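PDB 4TZM: protein HTP-2 from Caenorhabditis elegans, which is a meiotic HORMA domain protein of the chromosome axis that binds a closure motif of HTP-3, an interaction that probably contributes to hierarchical axis assembly. Local coordinates for residues A99-L105 with K128-F132. Sequence-based numbering, arbitrary orientation.
Sequences ATKDGFL and KFIYF
Y131 reaches from strand 123-133 into the turn that ends helix 84-102, and its hydroxyl donates a hydrogen bond to the carbonyl of L105, OH to O 2.6 Å. The bond meets a lone pair in the carbonyl plane, at a C=O...O angle of 125°, and L105 O also lies at the edge of the tyrosine ring, near its plane. Over one ring face sits G103, whose CA makes a CH-pi contact 3.9 Å from the centroid of the Y131 ring and 23° off its normal. T100 crosses the tyrosine at about a right angle and sets its CG2 3.6 Å from Y131 OH; the same methyl lies over a face of F129. The L105 side chain extends away from its own N (chi1 -177°), and its CD2 branch approaches F129 CE1 at 3.8 Å. Behind this shell, G103 is the C-prime residue of a Schellman motif, its positive phi turning the chain so that F104 N bonds A99 O at 2.9 Å. T100 OG1 is engaged by G97 O and S39 OG, and I46 of helix 35-56 packs on F129. Replacing Y131 with a phenylalanine would probably leave the buried L105 carbonyl without this donor. Among CH-pi and methyl-ring contacts, the phenolic hydroxyl thus adds a side-chain link to the backbone pairing of F129 with K106, where the turn enters the HORMA domain sheet.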
loop_
_atom_site.group_PDB
_atom_site.type_symbol
_atom_site.label_atom_id
_atom_site.label_comp_id
_atom_site.label_asym_id
_atom_site.label_seq_id
_atom_site.Cartn_x
_atom_site.Cartn_y
_atom_site.Cartn_z
ATOM N N ALA A 99 8.460 -7.645 4.605
ATOM C CA ALA A 99 8.202 -7.756 6.033
ATOM C C ALA A 99 6.790 -8.268 6.349
ATOM O O ALA A 99 6.507 -8.612 7.496
ATOM C CB ALA A 99 8.438 -6.416 6.709
ATOM N N THR A 100 5.904 -8.326 5.356
ATOM C CA THR A 100 4.577 -8.893 5.609
ATOM C C THR A 100 4.638 -10.418 5.602
ATOM O O THR A 100 3.759 -11.078 6.155
ATOM C CB THR A 100 3.502 -8.427 4.586
ATOM O OG1 THR A 100 3.802 -8.936 3.281
ATOM C CG2 THR A 100 3.403 -6.912 4.541
ATOM N N LYS A 101 5.675 -10.978 4.983
ATOM C CA LYS A 101 5.865 -12.427 4.999
ATOM C C LYS A 101 6.220 -12.889 6.402
ATOM O O LYS A 101 5.672 -13.871 6.905
ATOM C CB LYS A 101 6.950 -12.850 4.014
ATOM C CG LYS A 101 6.587 -12.552 2.580
ATOM C CD LYS A 101 7.588 -13.124 1.613
ATOM C CE LYS A 101 7.040 -13.040 0.207
ATOM N NZ LYS A 101 8.086 -13.297 -0.817
ATOM N N ASP A 102 7.141 -12.171 7.031
ATOM C CA ASP A 102 7.505 -12.442 8.413
ATOM C C ASP A 102 6.358 -12.066 9.351
ATOM O O ASP A 102 6.241 -12.605 10.448
ATOM C CB ASP A 102 8.772 -11.675 8.796
ATOM C CG ASP A 102 9.934 -11.939 7.849
ATOM O OD1 ASP A 102 9.691 -12.163 6.645
ATOM O OD2 ASP A 102 11.095 -11.912 8.310
ATOM N N GLY A 103 5.517 -11.135 8.908
ATOM C CA GLY A 103 4.407 -10.653 9.710
ATOM C C GLY A 103 4.811 -9.562 10.685
ATOM O O GLY A 103 4.247 -9.458 11.774
ATOM N N PHE A 104 5.773 -8.734 10.287
ATOM C CA PHE A 104 6.378 -7.770 11.202
ATOM C C PHE A 104 5.981 -6.325 10.917
ATOM O O PHE A 104 6.262 -5.432 11.718
ATOM C CB PHE A 104 7.905 -7.891 11.159
ATOM C CG PHE A 104 8.429 -9.194 11.695
ATOM C CD1 PHE A 104 7.647 -9.996 12.517
ATOM C CD2 PHE A 104 9.713 -9.614 11.386
ATOM C CE1 PHE A 104 8.135 -11.196 13.012
ATOM C CE2 PHE A 104 10.207 -10.812 11.876
ATOM C CZ PHE A 104 9.417 -11.603 12.690
ATOM N N LEU A 105 5.329 -6.094 9.782
ATOM C CA LEU A 105 4.963 -4.738 9.379
ATOM C C LEU A 105 3.544 -4.370 9.809
ATOM O O LEU A 105 2.581 -5.019 9.403
ATOM C CB LEU A 105 5.098 -4.577 7.863
ATOM C CG LEU A 105 4.815 -3.163 7.360
ATOM C CD1 LEU A 105 5.904 -2.212 7.835
ATOM C CD2 LEU A 105 4.688 -3.139 5.845
ATOM N N LYS A 128 -2.301 0.248 6.579
ATOM C CA LYS A 128 -2.198 -0.510 7.824
ATOM C C LYS A 128 -2.596 -1.962 7.610
ATOM O O LYS A 128 -3.524 -2.255 6.859
ATOM C CB LYS A 128 -3.069 0.119 8.912
ATOM C CG LYS A 128 -2.679 1.543 9.276
ATOM C CD LYS A 128 -3.692 2.176 10.218
ATOM C CE LYS A 128 -3.286 3.593 10.594
ATOM N NZ LYS A 128 -4.262 4.242 11.515
ATOM N N PHE A 129 -1.900 -2.870 8.283
ATOM C CA PHE A 129 -2.052 -4.289 7.997
ATOM C C PHE A 129 -2.652 -5.089 9.155
ATOM O O PHE A 129 -2.565 -4.698 10.320
ATOM C CB PHE A 129 -0.693 -4.877 7.588
ATOM C CG PHE A 129 -0.184 -4.353 6.271
ATOM C CD1 PHE A 129 0.577 -3.193 6.212
ATOM C CD2 PHE A 129 -0.484 -5.012 5.087
ATOM C CE1 PHE A 129 1.035 -2.704 4.996
ATOM C CE2 PHE A 129 -0.029 -4.531 3.869
ATOM C CZ PHE A 129 0.730 -3.376 3.825
ATOM N N ILE A 130 -3.295 -6.198 8.805
ATOM C CA ILE A 130 -3.791 -7.164 9.774
ATOM C C ILE A 130 -3.354 -8.542 9.318
ATOM O O ILE A 130 -3.468 -8.876 8.139
ATOM C CB ILE A 130 -5.328 -7.130 9.910
ATOM C CG1 ILE A 130 -5.808 -5.732 10.298
ATOM C CG2 ILE A 130 -5.804 -8.161 10.933
ATOM C CD1 ILE A 130 -7.313 -5.576 10.293
ATOM N N TYR A 131 -2.845 -9.338 10.248
ATOM C CA TYR A 131 -2.383 -10.674 9.925
ATOM C C TYR A 131 -3.369 -11.701 10.467
ATOM O O TYR A 131 -3.904 -11.535 11.561
ATOM C CB TYR A 131 -0.973 -10.884 10.482
ATOM C CG TYR A 131 0.024 -9.930 9.864
ATOM C CD1 TYR A 131 0.613 -10.216 8.641
ATOM C CD2 TYR A 131 0.349 -8.726 10.484
ATOM C CE1 TYR A 131 1.511 -9.343 8.059
ATOM C CE2 TYR A 131 1.247 -7.846 9.905
ATOM C CZ TYR A 131 1.826 -8.162 8.692
ATOM O OH TYR A 131 2.724 -7.296 8.102
ATOM N N PHE A 132 -3.644 -12.739 9.684
ATOM C CA PHE A 132 -4.578 -13.773 10.115
ATOM C C PHE A 132 -3.887 -15.116 10.286
ATOM O O PHE A 132 -2.849 -15.389 9.674
ATOM C CB PHE A 132 -5.734 -13.916 9.125
ATOM C CG PHE A 132 -6.632 -12.714 9.059
ATOM C CD1 PHE A 132 -6.308 -11.635 8.249
ATOM C CD2 PHE A 132 -7.808 -12.665 9.798
ATOM C CE1 PHE A 132 -7.135 -10.524 8.180
ATOM C CE2 PHE A 132 -8.640 -11.556 9.736
ATOM C CZ PHE A 132 -8.303 -10.485 8.924
#